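PDB 4LYP: Exo-beta-1,4-mannosidase from Rhizomucor miehei, which hydrolyses terminal, non-reducing beta-mannose residues of beta-mannosides and manno-oligosaccharides, and also shows transglycosylation activity. Local coordinates for residues 313-318 and 369-374; 114-119 and 206-211; 237-240 and 245-248. All coordinates share one frame; numbering follows the deposited sequence.

The three contacts lie at different places round one TIM barrel and follow each other along the chain in the order 2, 3, 1. Contacts 2 and 3 flank strand 230-234: helix 197-213 of contact 2 enters the strand, and the loop and helix 244-257 of contact 3 leave it. Their centres lie about 19 Å apart and their nearest atoms about 7 Å. Contact 1 joins helices 308-329 and 362-380, linked through strand 333-338; its centre is about 26 Å from that of contact 3 and about 37 Å from that of contact 2, across the chain's centre. Contact 3, through its glutamate, reaches a guanidine-binding pocket, whereas contacts 1 and 2 tie together outer parts of the barrel.

Contact 1. Residues 313-318 and 369-374; sequences EYMHDF and QKAFNQ
Gln-374 reaches across to His-316 on the neighbouring helix, and its course can be traced atom by atom. From CB, its CG leaves anti to the backbone N (chi1 -173°), and the chain stays extended to CD, which carries the amide over to the other side. CD then lies 3.6 Å from CD2 of His-316. Of the two amide branches, OE1 rests against the backbone, 3.2 Å from CA of His-316, while NE2 donates to O of His-316 at 3.0 Å. This bond is nearly straight (N-H...O 165°) and uses a lone pair in the carbonyl plane. The same NE2 lies over one face of the imidazole, displaced toward its rim, with amide and ring planes 27° apart. The helices concerned, 308-329 and 362-380, are successive outer helices of the TIM barrel, joined through strand 333-338; their short segments run nearly parallel with axes 10.0 Å apart. Deeper in the interface, CG of Met-315 meets CB of Ala-371 at 3.9 Å, and the bent methionine chain lets SD and CE gather round the same methyl group. Met-315 also touches Cys-292 on strand 288-292, so it packs against the barrel wall too. On the outer side, ND1 of His-316 donates in the ring plane to OD1 of Asp-317 at 3.1 Å, which probably restrains rotation of the imidazole whose face the amide covers.

Contact 2. Residues 114-119 and 206-211; sequences PSMMPQ and KDHIYT
The long loop between strand 95-99 and helix 125-140 of the barrel packs on helix 197-213 where Met-116 and Met-117 converge on the imidazole of His-208. The nearest CA atoms, those of Met-117 and His-208, are still 8.5 Å apart, so the junction is made by side chains alone. The first torsion of His-208 (chi1 177°) swings CG away from the backbone N and carries the ring out from the helix toward the loop. Met-116, extended along its whole length, crosses the histidine side chain at about a right angle and brings SD to 3.8 Å from CE1 of His-208. That sulfur sits at the ring edge, 79° off the normal, and 4.8 Å from the ring centroid. Met-117 comes in differently: it bends only at its last torsion, and its SD lies 4.1 Å from ND1 of His-208, at an oblique 57° to the normal. Within the helix, O of Asp-207 accepts from both N and OG1 of Thr-211, the hydroxyl at 2.9 Å, from opposite faces of the carbonyl plane. The loop itself is held by polar bonds, N of Met-116 to OG of Ser-102 among them, while Met-117 also packs on Tyr-162 and Trp-165 of helix 158-167. Both ring nitrogens of His-208 have other partners, ND1 with OH of Tyr-123 and NE2 with O of Ala-100. Since a carbonyl can only accept, NE2 probably carries hydrogen, and this buried imidazole is satisfied by two polar partners while its contact with the loop methionines is sulfur-aromatic and involves no hydrogen bond.

Contact 3. Residues 237-240 and 245-248; sequences NEPQ and SWFE. With GAI (guanidine), chain C.
Two different first torsions aim the rings of Trp-246 and Phe-247 at Pro-239. In Trp-246, CG lies opposite the backbone N (chi1 176°); in Phe-247 it is turned opposite the carbonyl carbon instead (chi1 -74°), and the six-membered rings come together against the proline. CB of Pro-239 lies 3.9 Å from CZ3 of Trp-246 and 4.0 Å from CZ of Phe-247, while its CG touches the same two rings. The aromatics also support each other: CE3 of Trp-246 stands 4.0 Å above the centre of the Phe-247 ring. NE1 of Trp-246 is bonded to OD1 of Asn-202, tying helix 244-257 to helix 197-213. On the pocket side of the loop, NE2 of Gln-240 folds back to donate to O of Glu-238 at 2.9 Å, approaching above the carbonyl plane. The extended Glu-238 side chain presents its carboxylate to guanidine, whose N2 reaches OE1 at 2.8 Å and whose N1 reaches OE2 at 2.8 Å. OE1 is also bonded to NE1 of Trp-153, and OE2 to ND1 of His-291, which probably holds the plane of the group. Glu-238 shares this guanidine pocket with Trp-153, Trp-293, Asn-296 and Glu-416. The Asn-Glu pair that follows strand 230-234 matches the end of the fourth strand in clan GH-A barrels such as family 5, where the glutamate is the acid/base, consistent with such a role here.

Contact 1. Residues 313-318 and 369-374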
ATOM      1  N   GLU A 313       1.155 -15.146 -17.603  1.00  8.75           N
ATOM      2  CA  GLU A 313      -0.196 -15.254 -18.178  1.00 10.10           C
ATOM      3  C   GLU A 313      -1.245 -14.902 -17.138  1.00  8.38           C
ATOM      4  O   GLU A 313      -2.257 -14.241 -17.463  1.00  9.35           O
ATOM      5  CB  GLU A 313      -0.371 -16.689 -18.600  1.00 11.98           C
ATOM      6  CG  GLU A 313       0.537 -17.006 -19.804  1.00 16.70           C
ATOM      7  CD  GLU A 313       0.652 -18.457 -20.106  1.00 22.35           C
ATOM      8  OE1 GLU A 313      -0.047 -19.281 -19.531  1.00 25.68           O
ATOM      9  OE2 GLU A 313       1.427 -18.761 -21.037  1.00 31.10           O
ATOM     10  N   TYR A 314      -1.035 -15.273 -15.866  1.00  8.61           N
ATOM     11  CA  TYR A 314      -1.978 -14.931 -14.808  1.00  8.54           C
ATOM     12  C   TYR A 314      -2.069 -13.410 -14.678  1.00  7.50           C
ATOM     13  O   TYR A 314      -3.156 -12.855 -14.626  1.00  8.59           O
ATOM     14  CB  TYR A 314      -1.572 -15.563 -13.486  1.00  8.90           C
ATOM     15  CG  TYR A 314      -2.595 -15.281 -12.417  1.00  9.66           C
ATOM     16  CD1 TYR A 314      -2.547 -14.103 -11.653  1.00  9.36           C
ATOM     17  CD2 TYR A 314      -3.633 -16.180 -12.193  1.00 11.94           C
ATOM     18  CE1 TYR A 314      -3.509 -13.788 -10.729  1.00 12.28           C
ATOM     19  CE2 TYR A 314      -4.589 -15.893 -11.224  1.00 14.69           C
ATOM     20  CZ  TYR A 314      -4.508 -14.645 -10.512  1.00 14.49           C
ATOM     21  OH  TYR A 314      -5.488 -14.352  -9.610  1.00 20.27           O
ATOM     22  N   MET A 315      -0.935 -12.733 -14.616  1.00  7.93           N
ATOM     23  CA  MET A 315      -0.893 -11.258 -14.526  1.00  8.05           C
ATOM     24  C   MET A 315      -1.615 -10.660 -15.720  1.00  7.85           C
ATOM     25  O   MET A 315      -2.394  -9.722 -15.564  1.00  8.03           O
ATOM     26  CB  MET A 315       0.550 -10.789 -14.432  1.00  9.26           C
ATOM     27  CG  MET A 315       0.699  -9.275 -14.640  1.00  9.53           C
ATOM     28  SD  MET A 315      -0.105  -8.263 -13.308  1.00  9.58           S
ATOM     29  CE  MET A 315       1.172  -8.315 -12.027  1.00  9.03           C
ATOM     30  N   HIS A 316      -1.356 -11.145 -16.926  1.00  8.67           N
ATOM     31  CA  HIS A 316      -2.030 -10.608 -18.067  1.00  8.90           C
ATOM     32  C   HIS A 316      -3.555 -10.686 -17.943  1.00  8.64           C
ATOM     33  O   HIS A 316      -4.268  -9.694 -18.218  1.00  9.29           O
ATOM     34  CB  HIS A 316      -1.591 -11.420 -19.321  1.00 10.68           C
ATOM     35  CG  HIS A 316      -2.283 -11.001 -20.546  1.00 14.51           C
ATOM     36  ND1 HIS A 316      -3.488 -11.510 -20.926  1.00 21.29           N
ATOM     37  CD2 HIS A 316      -1.931 -10.044 -21.461  1.00 22.70           C
ATOM     38  CE1 HIS A 316      -3.862 -10.934 -22.100  1.00 25.05           C
ATOM     39  NE2 HIS A 316      -2.934  -9.995 -22.401  1.00 24.40           N
ATOM     40  N   ASP A 317      -4.040 -11.879 -17.570  1.00  9.11           N
ATOM     41  CA  ASP A 317      -5.491 -12.058 -17.488  1.00  9.56           C
ATOM     42  C   ASP A 317      -6.066 -11.271 -16.306  1.00  8.79           C
ATOM     43  O   ASP A 317      -7.215 -10.848 -16.398  1.00 10.09           O
ATOM     44  CB  ASP A 317      -5.834 -13.574 -17.367  1.00 11.33           C
ATOM     45  CG  ASP A 317      -5.461 -14.388 -18.620  1.00 14.76           C
ATOM     46  OD1 ASP A 317      -5.086 -13.792 -19.617  1.00 17.16           O
ATOM     47  OD2 ASP A 317      -5.502 -15.607 -18.480  1.00 21.27           O
ATOM     48  N   PHE A 318      -5.319 -11.097 -15.224  1.00  8.27           N
ATOM     49  CA  PHE A 318      -5.749 -10.347 -14.044  1.00  7.90           C
ATOM     50  C   PHE A 318      -5.937  -8.872 -14.426  1.00  7.71           C
ATOM     51  O   PHE A 318      -6.938  -8.256 -14.125  1.00  8.03           O
ATOM     52  CB  PHE A 318      -4.669 -10.515 -12.991  1.00  8.53           C
ATOM     53  CG  PHE A 318      -5.039  -9.924 -11.653  1.00  7.78           C
ATOM     54  CD1 PHE A 318      -5.763 -10.661 -10.735  1.00  8.76           C
ATOM     55  CD2 PHE A 318      -4.604  -8.662 -11.301  1.00  9.62           C
ATOM     56  CE1 PHE A 318      -6.071 -10.158  -9.463  1.00 10.12           C
ATOM     57  CE2 PHE A 318      -4.916  -8.166 -10.046  1.00 10.59           C
ATOM     58  CZ  PHE A 318      -5.649  -8.888  -9.136  1.00 10.15           C
ATOM     59  N   GLN A 369       8.439  -6.098 -16.147  1.00  7.71           N
ATOM     60  CA  GLN A 369       8.482  -5.456 -17.436  0.60  8.18           C
ATOM     61  C   GLN A 369       7.227  -5.762 -18.259  1.00  8.20           C
ATOM     62  O   GLN A 369       6.662  -4.872 -18.897  1.00  8.96           O
ATOM     63  CB  GLN A 369       9.735  -5.869 -18.198  0.60  9.35           C
ATOM     64  CG  GLN A 369       9.799  -5.210 -19.584  0.60 12.94           C
ATOM     65  CD  GLN A 369      11.115  -5.505 -20.191  0.60 14.29           C
ATOM     66  OE1 GLN A 369      11.331  -6.641 -20.630  0.60 23.37           O
ATOM     67  NE2 GLN A 369      12.021  -4.583 -20.102  0.60 19.45           N
ATOM     68  N   LYS A 370       6.759  -7.000 -18.237  1.00  7.80           N
ATOM     69  CA  LYS A 370       5.581  -7.365 -18.981  1.00  8.96           C
ATOM     70  C   LYS A 370       4.338  -6.738 -18.399  1.00  8.32           C
ATOM     71  O   LYS A 370       3.426  -6.292 -19.132  1.00  9.51           O
ATOM     72  CB  LYS A 370       5.458  -8.879 -19.080  1.00  9.14           C
ATOM     73  CG  LYS A 370       6.519  -9.429 -20.008  1.00 10.32           C
ATOM     74  CD  LYS A 370       6.505 -10.937 -20.100  1.00 11.98           C
ATOM     75  CE  LYS A 370       7.425 -11.470 -21.191  1.00 13.50           C
ATOM     76  NZ  LYS A 370       7.419 -13.001 -21.245  1.00 15.94           N
ATOM     77  N   ALA A 371       4.196  -6.713 -17.069  1.00  8.09           N
ATOM     78  CA  ALA A 371       3.025  -6.090 -16.438  1.00  7.91           C
ATOM     79  C   ALA A 371       3.041  -4.614 -16.843  1.00  7.53           C
ATOM     80  O   ALA A 371       1.960  -4.061 -17.217  1.00  8.44           O
ATOM     81  CB  ALA A 371       3.096  -6.248 -14.911  1.00  8.31           C
ATOM     82  N   PHE A 372       4.177  -3.941 -16.699  1.00  7.81           N
ATOM     83  CA  PHE A 372       4.276  -2.531 -17.036  1.00  8.06           C
ATOM     84  C   PHE A 372       3.914  -2.278 -18.475  1.00  7.30           C
ATOM     85  O   PHE A 372       3.203  -1.325 -18.773  1.00  8.75           O
ATOM     86  CB  PHE A 372       5.726  -2.084 -16.798  1.00  8.51           C
ATOM     87  CG  PHE A 372       6.079  -1.883 -15.300  1.00  7.64           C
ATOM     88  CD1 PHE A 372       5.125  -1.595 -14.312  1.00  8.33           C
ATOM     89  CD2 PHE A 372       7.437  -1.950 -14.930  1.00  8.15           C
ATOM     90  CE1 PHE A 372       5.520  -1.373 -13.023  1.00  8.53           C
ATOM     91  CE2 PHE A 372       7.808  -1.686 -13.621  1.00  7.75           C
ATOM     92  CZ  PHE A 372       6.857  -1.431 -12.652  1.00  8.29           C
ATOM     93  N   ASN A 373       4.428  -3.078 -19.432  1.00  9.05           N
ATOM     94  CA  ASN A 373       4.109  -2.816 -20.798  1.00  9.64           C
ATOM     95  C   ASN A 373       2.604  -2.984 -21.087  1.00  9.06           C
ATOM     96  O   ASN A 373       2.018  -2.210 -21.864  1.00 10.33           O
ATOM     97  CB  ASN A 373       4.885  -3.740 -21.711  1.00 11.73           C
ATOM     98  CG  ASN A 373       6.362  -3.358 -21.805  1.00 12.11           C
ATOM     99  OD1 ASN A 373       6.730  -2.197 -21.483  1.00 14.88           O
ATOM    100  ND2 ASN A 373       7.158  -4.271 -22.255  1.00 15.80           N
ATOM    101  N   GLN A 374       1.952  -3.918 -20.408  1.00  8.89           N
ATOM    102  CA  GLN A 374       0.518  -4.074 -20.558  1.00  8.96           C
ATOM    103  C   GLN A 374      -0.201  -2.857 -19.975  1.00  8.75           C
ATOM    104  O   GLN A 374      -1.206  -2.382 -20.550  1.00  9.73           O
ATOM    105  CB  GLN A 374       0.062  -5.396 -19.919  1.00  9.84           C
ATOM    106  CG  GLN A 374      -1.400  -5.649 -20.206  1.00 11.33           C
ATOM    107  CD  GLN A 374      -1.843  -6.981 -19.626  1.00 12.29           C
ATOM    108  OE1 GLN A 374      -1.042  -7.704 -19.014  1.00 15.81           O
ATOM    109  NE2 GLN A 374      -3.120  -7.343 -19.781  1.00 12.57           N
TER

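Contact 2. Residues 114-119 and 206-211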
ATOM      1  N   PRO A 114       8.513   1.426  16.885  1.00  6.91           N
ATOM      2  CA  PRO A 114       7.369   1.653  17.769  1.00  7.58           C
ATOM      3  C   PRO A 114       6.095   1.991  16.941  1.00  7.68           C
ATOM      4  O   PRO A 114       6.204   2.559  15.823  1.00  8.03           O
ATOM      5  CB  PRO A 114       7.827   2.866  18.637  1.00  8.83           C
ATOM      6  CG  PRO A 114       8.784   3.621  17.715  1.00  9.32           C
ATOM      7  CD  PRO A 114       9.436   2.587  16.840  1.00  7.85           C
ATOM      8  N   SER A 115       4.945   1.654  17.501  1.00  8.13           N
ATOM      9  CA  SER A 115       3.676   1.938  16.876  1.00  7.04           C
ATOM     10  C   SER A 115       3.339   3.456  16.930  1.00  7.50           C
ATOM     11  O   SER A 115       3.742   4.187  17.847  1.00  7.79           O
ATOM     12  CB  SER A 115       2.580   1.145  17.555  1.00  7.63           C
ATOM     13  OG  SER A 115       2.457   1.437  18.950  1.00  8.34           O
ATOM     14  N   MET A 116       2.546   3.859  15.947  1.00  7.90           N
ATOM     15  CA  MET A 116       2.015   5.230  15.952  1.00  8.43           C
ATOM     16  C   MET A 116       1.009   5.473  17.108  1.00  7.70           C
ATOM     17  O   MET A 116       0.958   6.535  17.688  1.00  7.91           O
ATOM     18  CB  MET A 116       1.348   5.450  14.590  1.00  8.88           C
ATOM     19  CG  MET A 116       0.836   6.822  14.296  1.00  9.08           C
ATOM     20  SD  MET A 116      -0.187   6.771  12.833  1.00  8.22           S
ATOM     21  CE  MET A 116      -0.205   8.525  12.414  1.00 10.07           C
ATOM     22  N   MET A 117       0.191   4.426  17.333  1.00  7.68           N
ATOM     23  CA  MET A 117      -0.926   4.532  18.297  1.00  7.90           C
ATOM     24  C   MET A 117      -0.818   3.319  19.247  1.00  7.42           C
ATOM     25  O   MET A 117      -1.454   2.276  19.068  1.00  7.76           O
ATOM     26  CB  MET A 117      -2.245   4.576  17.594  1.00  7.78           C
ATOM     27  CG  MET A 117      -3.385   4.908  18.533  1.00  9.64           C
ATOM     28  SD  MET A 117      -5.008   5.154  17.787  1.00  9.38           S
ATOM     29  CE  MET A 117      -5.495   3.488  17.372  1.00 12.16           C
ATOM     30  N   PRO A 118      -0.000   3.471  20.316  1.00  8.06           N
ATOM     31  CA  PRO A 118       0.237   2.327  21.206  1.00  8.34           C
ATOM     32  C   PRO A 118      -0.988   1.844  22.016  1.00  8.29           C
ATOM     33  O   PRO A 118      -1.058   0.667  22.357  1.00  9.69           O
ATOM     34  CB  PRO A 118       1.406   2.804  22.162  1.00  9.19           C
ATOM     35  CG  PRO A 118       1.327   4.329  22.018  1.00 10.49           C
ATOM     36  CD  PRO A 118       0.968   4.556  20.553  1.00  9.21           C
ATOM     37  N   GLN A 119      -1.922   2.755  22.267  1.00  9.25           N
ATOM     38  CA  GLN A 119      -3.221   2.407  22.870  1.00 10.17           C
ATOM     39  C   GLN A 119      -4.221   3.295  22.151  1.00  9.75           C
ATOM     40  O   GLN A 119      -3.878   4.358  21.650  1.00  9.61           O
ATOM     41  CB  GLN A 119      -3.234   2.754  24.417  1.00 14.20           C
ATOM     42  CG  GLN A 119      -2.237   1.986  25.223  1.00 18.50           C
ATOM     43  CD  GLN A 119      -2.343   2.339  26.702  1.00 21.22           C
ATOM     44  OE1 GLN A 119      -1.754   3.280  27.136  1.00 23.60           O
ATOM     45  NE2 GLN A 119      -3.133   1.569  27.444  1.00 36.69           N
ATOM     46  N   LYS A 206     -12.631   5.144  13.724  1.00  8.53           N
ATOM     47  CA  LYS A 206     -13.034   6.492  13.347  1.00  8.81           C
ATOM     48  C   LYS A 206     -12.256   7.545  14.141  1.00  8.84           C
ATOM     49  O   LYS A 206     -11.955   8.610  13.573  1.00  9.28           O
ATOM     50  CB  LYS A 206     -14.552   6.647  13.492  1.00 10.73           C
ATOM     51  CG  LYS A 206     -15.333   5.878  12.421  1.00 11.04           C
ATOM     52  CD  LYS A 206     -16.846   5.961  12.726  1.00 12.09           C
ATOM     53  CE  LYS A 206     -17.652   5.239  11.695  1.00 15.10           C
ATOM     54  NZ  LYS A 206     -19.090   5.323  12.080  1.00 17.22           N
ATOM     55  N   ASP A 207     -12.014   7.298  15.410  1.00  8.94           N
ATOM     56  CA  ASP A 207     -11.230   8.232  16.168  1.00  9.01           C
ATOM     57  C   ASP A 207      -9.841   8.402  15.562  1.00  8.50           C
ATOM     58  O   ASP A 207      -9.295   9.528  15.504  1.00  9.03           O
ATOM     59  CB  ASP A 207     -11.062   7.775  17.638  1.00  9.79           C
ATOM     60  CG  ASP A 207     -12.343   7.811  18.431  1.00 11.99           C
ATOM     61  OD1 ASP A 207     -13.311   8.491  18.044  1.00 13.51           O
ATOM     62  OD2 ASP A 207     -12.373   7.185  19.522  1.00 13.19           O
ATOM     63  N   HIS A 208      -9.217   7.299  15.126  1.00  8.21           N
ATOM     64  CA  HIS A 208      -7.923   7.420  14.453  1.00  8.01           C
ATOM     65  C   HIS A 208      -8.021   8.176  13.141  1.00  7.40           C
ATOM     66  O   HIS A 208      -7.182   9.035  12.835  1.00  8.22           O
ATOM     67  CB  HIS A 208      -7.306   6.025  14.247  1.00  8.27           C
ATOM     68  CG  HIS A 208      -6.026   6.089  13.514  1.00  7.83           C
ATOM     69  ND1 HIS A 208      -4.929   6.723  14.050  1.00  8.36           N
ATOM     70  CD2 HIS A 208      -5.686   5.702  12.198  1.00  7.65           C
ATOM     71  CE1 HIS A 208      -3.950   6.675  13.133  1.00  8.46           C
ATOM     72  NE2 HIS A 208      -4.396   6.045  12.009  1.00  7.45           N
ATOM     73  N   ILE A 209      -9.069   7.852  12.313  1.00  7.85           N
ATOM     74  CA  ILE A 209      -9.230   8.539  11.063  1.00  7.79           C
ATOM     75  C   ILE A 209      -9.373  10.023  11.262  1.00  7.81           C
ATOM     76  O   ILE A 209      -8.700  10.837  10.573  1.00  8.19           O
ATOM     77  CB  ILE A 209     -10.451   7.977  10.276  1.00  8.22           C
ATOM     78  CG1 ILE A 209     -10.222   6.505   9.932  1.00  9.14           C
ATOM     79  CG2 ILE A 209     -10.750   8.816   9.077  1.00  8.70           C
ATOM     80  CD1 ILE A 209     -11.467   5.829   9.368  1.00 10.06           C
ATOM     81  N   TYR A 210     -10.172  10.449  12.254  1.00  8.02           N
ATOM     82  CA  TYR A 210     -10.335  11.866  12.531  1.00  9.31           C
ATOM     83  C   TYR A 210      -8.998  12.476  12.894  1.00  8.45           C
ATOM     84  O   TYR A 210      -8.674  13.595  12.438  1.00  9.06           O
ATOM     85  CB  TYR A 210     -11.339  12.023  13.713  1.00  9.96           C
ATOM     86  CG  TYR A 210     -11.511  13.478  14.109  1.00 11.19           C
ATOM     87  CD1 TYR A 210     -10.626  14.096  15.006  1.00 14.30           C
ATOM     88  CD2 TYR A 210     -12.504  14.267  13.536  1.00 12.71           C
ATOM     89  CE1 TYR A 210     -10.768  15.457  15.317  1.00 16.18           C
ATOM     90  CE2 TYR A 210     -12.643  15.605  13.837  1.00 16.29           C
ATOM     91  CZ  TYR A 210     -11.745  16.183  14.676  1.00 17.00           C
ATOM     92  OH  TYR A 210     -11.947  17.520  14.960  1.00 26.16           O
ATOM     93  N   THR A 211      -8.215  11.765  13.722  1.00  8.96           N
ATOM     94  CA  THR A 211      -6.968  12.338  14.221  1.00  8.67           C
ATOM     95  C   THR A 211      -5.998  12.527  13.035  1.00  8.13           C
ATOM     96  O   THR A 211      -5.343  13.570  12.950  1.00  9.36           O
ATOM     97  CB  THR A 211      -6.357  11.405  15.244  1.00  8.91           C
ATOM     98  OG1 THR A 211      -7.221  11.306  16.370  1.00 11.03           O
ATOM     99  CG2 THR A 211      -5.013  11.953  15.727  1.00 10.53           C
TER

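Contact 3. Residues 237-240 and 245-248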
ATOM      1  N   ASN A 237      -5.818  -1.500   4.364  1.00  6.47           N
ATOM      2  CA  ASN A 237      -5.159  -2.465   3.485  1.00  6.61           C
ATOM      3  C   ASN A 237      -5.948  -3.809   3.541  1.00  6.60           C
ATOM      4  O   ASN A 237      -6.006  -4.466   4.589  1.00  7.54           O
ATOM      5  CB  ASN A 237      -3.731  -2.682   3.972  1.00  6.21           C
ATOM      6  CG  ASN A 237      -3.013  -3.657   3.124  1.00  6.78           C
ATOM      7  OD1 ASN A 237      -3.002  -3.520   1.867  1.00  7.19           O
ATOM      8  ND2 ASN A 237      -2.411  -4.658   3.727  1.00  7.91           N
ATOM      9  N   GLU A 238      -6.501  -4.198   2.381  1.00  6.34           N
ATOM     10  CA  GLU A 238      -7.027  -5.564   2.136  1.00  6.54           C
ATOM     11  C   GLU A 238      -8.130  -6.005   3.107  1.00  7.03           C
ATOM     12  O   GLU A 238      -8.032  -7.079   3.678  1.00  8.02           O
ATOM     13  CB  GLU A 238      -5.908  -6.573   2.093  1.00  8.17           C
ATOM     14  CG  GLU A 238      -4.832  -6.238   1.055  1.00  7.95           C
ATOM     15  CD  GLU A 238      -3.879  -7.353   0.802  1.00  9.77           C
ATOM     16  OE1 GLU A 238      -3.958  -8.428   1.482  1.00 13.10           O
ATOM     17  OE2 GLU A 238      -3.047  -7.227  -0.156  1.00  9.70           O
ATOM     18  N   PRO A 239      -9.242  -5.270   3.227  1.00  7.81           N
ATOM     19  CA  PRO A 239     -10.370  -5.879   3.944  1.00  8.28           C
ATOM     20  C   PRO A 239     -10.743  -7.226   3.323  1.00  7.86           C
ATOM     21  O   PRO A 239     -10.736  -7.367   2.116  1.00  7.93           O
ATOM     22  CB  PRO A 239     -11.501  -4.860   3.776  1.00 10.32           C
ATOM     23  CG  PRO A 239     -10.869  -3.609   3.299  1.00 12.04           C
ATOM     24  CD  PRO A 239      -9.601  -4.000   2.580  1.00  8.57           C
ATOM     25  N   GLN A 240     -11.066  -8.237   4.146  1.00  8.58           N
ATOM     26  CA  GLN A 240     -11.350  -9.590   3.683  1.00  8.60           C
ATOM     27  C   GLN A 240     -12.858  -9.848   3.662  1.00  8.14           C
ATOM     28  O   GLN A 240     -13.481 -10.117   4.681  1.00  9.46           O
ATOM     29  CB  GLN A 240     -10.621 -10.619   4.547  1.00  8.81           C
ATOM     30  CG  GLN A 240      -9.092 -10.467   4.564  1.00  9.14           C
ATOM     31  CD  GLN A 240      -8.503 -10.725   3.196  1.00  8.50           C
ATOM     32  OE1 GLN A 240      -8.574 -11.854   2.676  1.00 10.59           O
ATOM     33  NE2 GLN A 240      -7.972  -9.698   2.533  1.00  9.24           N
ATOM     34  N   SER A 245     -22.228  -2.753   3.497  1.00 11.09           N
ATOM     35  CA  SER A 245     -22.675  -1.669   4.402  1.00 12.46           C
ATOM     36  C   SER A 245     -21.505  -1.042   5.154  1.00 11.01           C
ATOM     37  O   SER A 245     -21.537   0.139   5.477  1.00 11.49           O
ATOM     38  CB  SER A 245     -23.675  -2.252   5.418  1.00 13.75           C
ATOM     39  OG  SER A 245     -23.107  -3.383   6.125  1.00 16.54           O
ATOM     40  N   TRP A 246     -20.450  -1.833   5.440  1.00 10.04           N
ATOM     41  CA  TRP A 246     -19.274  -1.280   6.136  1.00  9.87           C
ATOM     42  C   TRP A 246     -18.497  -0.366   5.184  1.00  9.42           C
ATOM     43  O   TRP A 246     -18.117   0.743   5.568  1.00 10.49           O
ATOM     44  CB  TRP A 246     -18.433  -2.400   6.683  1.00  9.43           C
ATOM     45  CG  TRP A 246     -17.166  -1.980   7.334  1.00  9.12           C
ATOM     46  CD1 TRP A 246     -17.025  -1.517   8.601  1.00  9.82           C
ATOM     47  CD2 TRP A 246     -15.821  -1.988   6.732  1.00  8.69           C
ATOM     48  NE1 TRP A 246     -15.691  -1.239   8.874  1.00 10.25           N
ATOM     49  CE2 TRP A 246     -14.923  -1.525   7.763  1.00  9.88           C
ATOM     50  CE3 TRP A 246     -15.318  -2.321   5.470  1.00  8.28           C
ATOM     51  CZ2 TRP A 246     -13.562  -1.415   7.554  1.00  9.94           C
ATOM     52  CZ3 TRP A 246     -13.925  -2.268   5.296  1.00  9.22           C
ATOM     53  CH2 TRP A 246     -13.069  -1.777   6.318  1.00  9.40           C
ATOM     54  N   PHE A 247     -18.301  -0.799   3.925  1.00  8.88           N
ATOM     55  CA  PHE A 247     -17.681   0.076   2.970  1.00  9.22           C
ATOM     56  C   PHE A 247     -18.474   1.345   2.819  1.00  9.46           C
ATOM     57  O   PHE A 247     -17.868   2.445   2.722  1.00 10.31           O
ATOM     58  CB  PHE A 247     -17.548  -0.592   1.609  1.00 10.02           C
ATOM     59  CG  PHE A 247     -16.475  -1.637   1.560  1.00  8.39           C
ATOM     60  CD1 PHE A 247     -15.098  -1.283   1.509  1.00  9.07           C
ATOM     61  CD2 PHE A 247     -16.797  -3.024   1.570  1.00  8.89           C
ATOM     62  CE1 PHE A 247     -14.118  -2.240   1.447  1.00  8.68           C
ATOM     63  CE2 PHE A 247     -15.773  -3.975   1.506  1.00  9.44           C
ATOM     64  CZ  PHE A 247     -14.438  -3.577   1.436  1.00  9.59           C
ATOM     65  N   GLU A 248     -19.802   1.270   2.734  1.00  9.82           N
ATOM     66  CA  GLU A 248     -20.611   2.490   2.562  1.00 11.71           C
ATOM     67  C   GLU A 248     -20.410   3.432   3.738  1.00 11.76           C
ATOM     68  O   GLU A 248     -20.183   4.638   3.621  1.00 13.69           O
ATOM     69  CB  GLU A 248     -22.102   2.091   2.446  1.00 13.73           C
ATOM     70  CG  GLU A 248     -23.039   3.280   2.299  1.00 19.38           C
ATOM     71  CD  GLU A 248     -22.773   3.907   0.994  1.00 21.88           C
ATOM     72  OE1 GLU A 248     -22.629   3.219  -0.048  1.00 24.19           O
ATOM     73  OE2 GLU A 248     -22.763   5.116   1.003  1.00 32.71           O
TER
HETATM   74  C   GAI C 501      -1.087 -10.231   1.395  1.00 13.03           C
HETATM   75  N1  GAI C 501      -1.177  -9.281   0.466  1.00 18.66           N
HETATM   76  N2  GAI C 501      -2.250 -10.566   1.977  1.00 16.47           N
HETATM   77  N3  GAI C 501       0.027 -10.745   1.781  1.00 16.18           N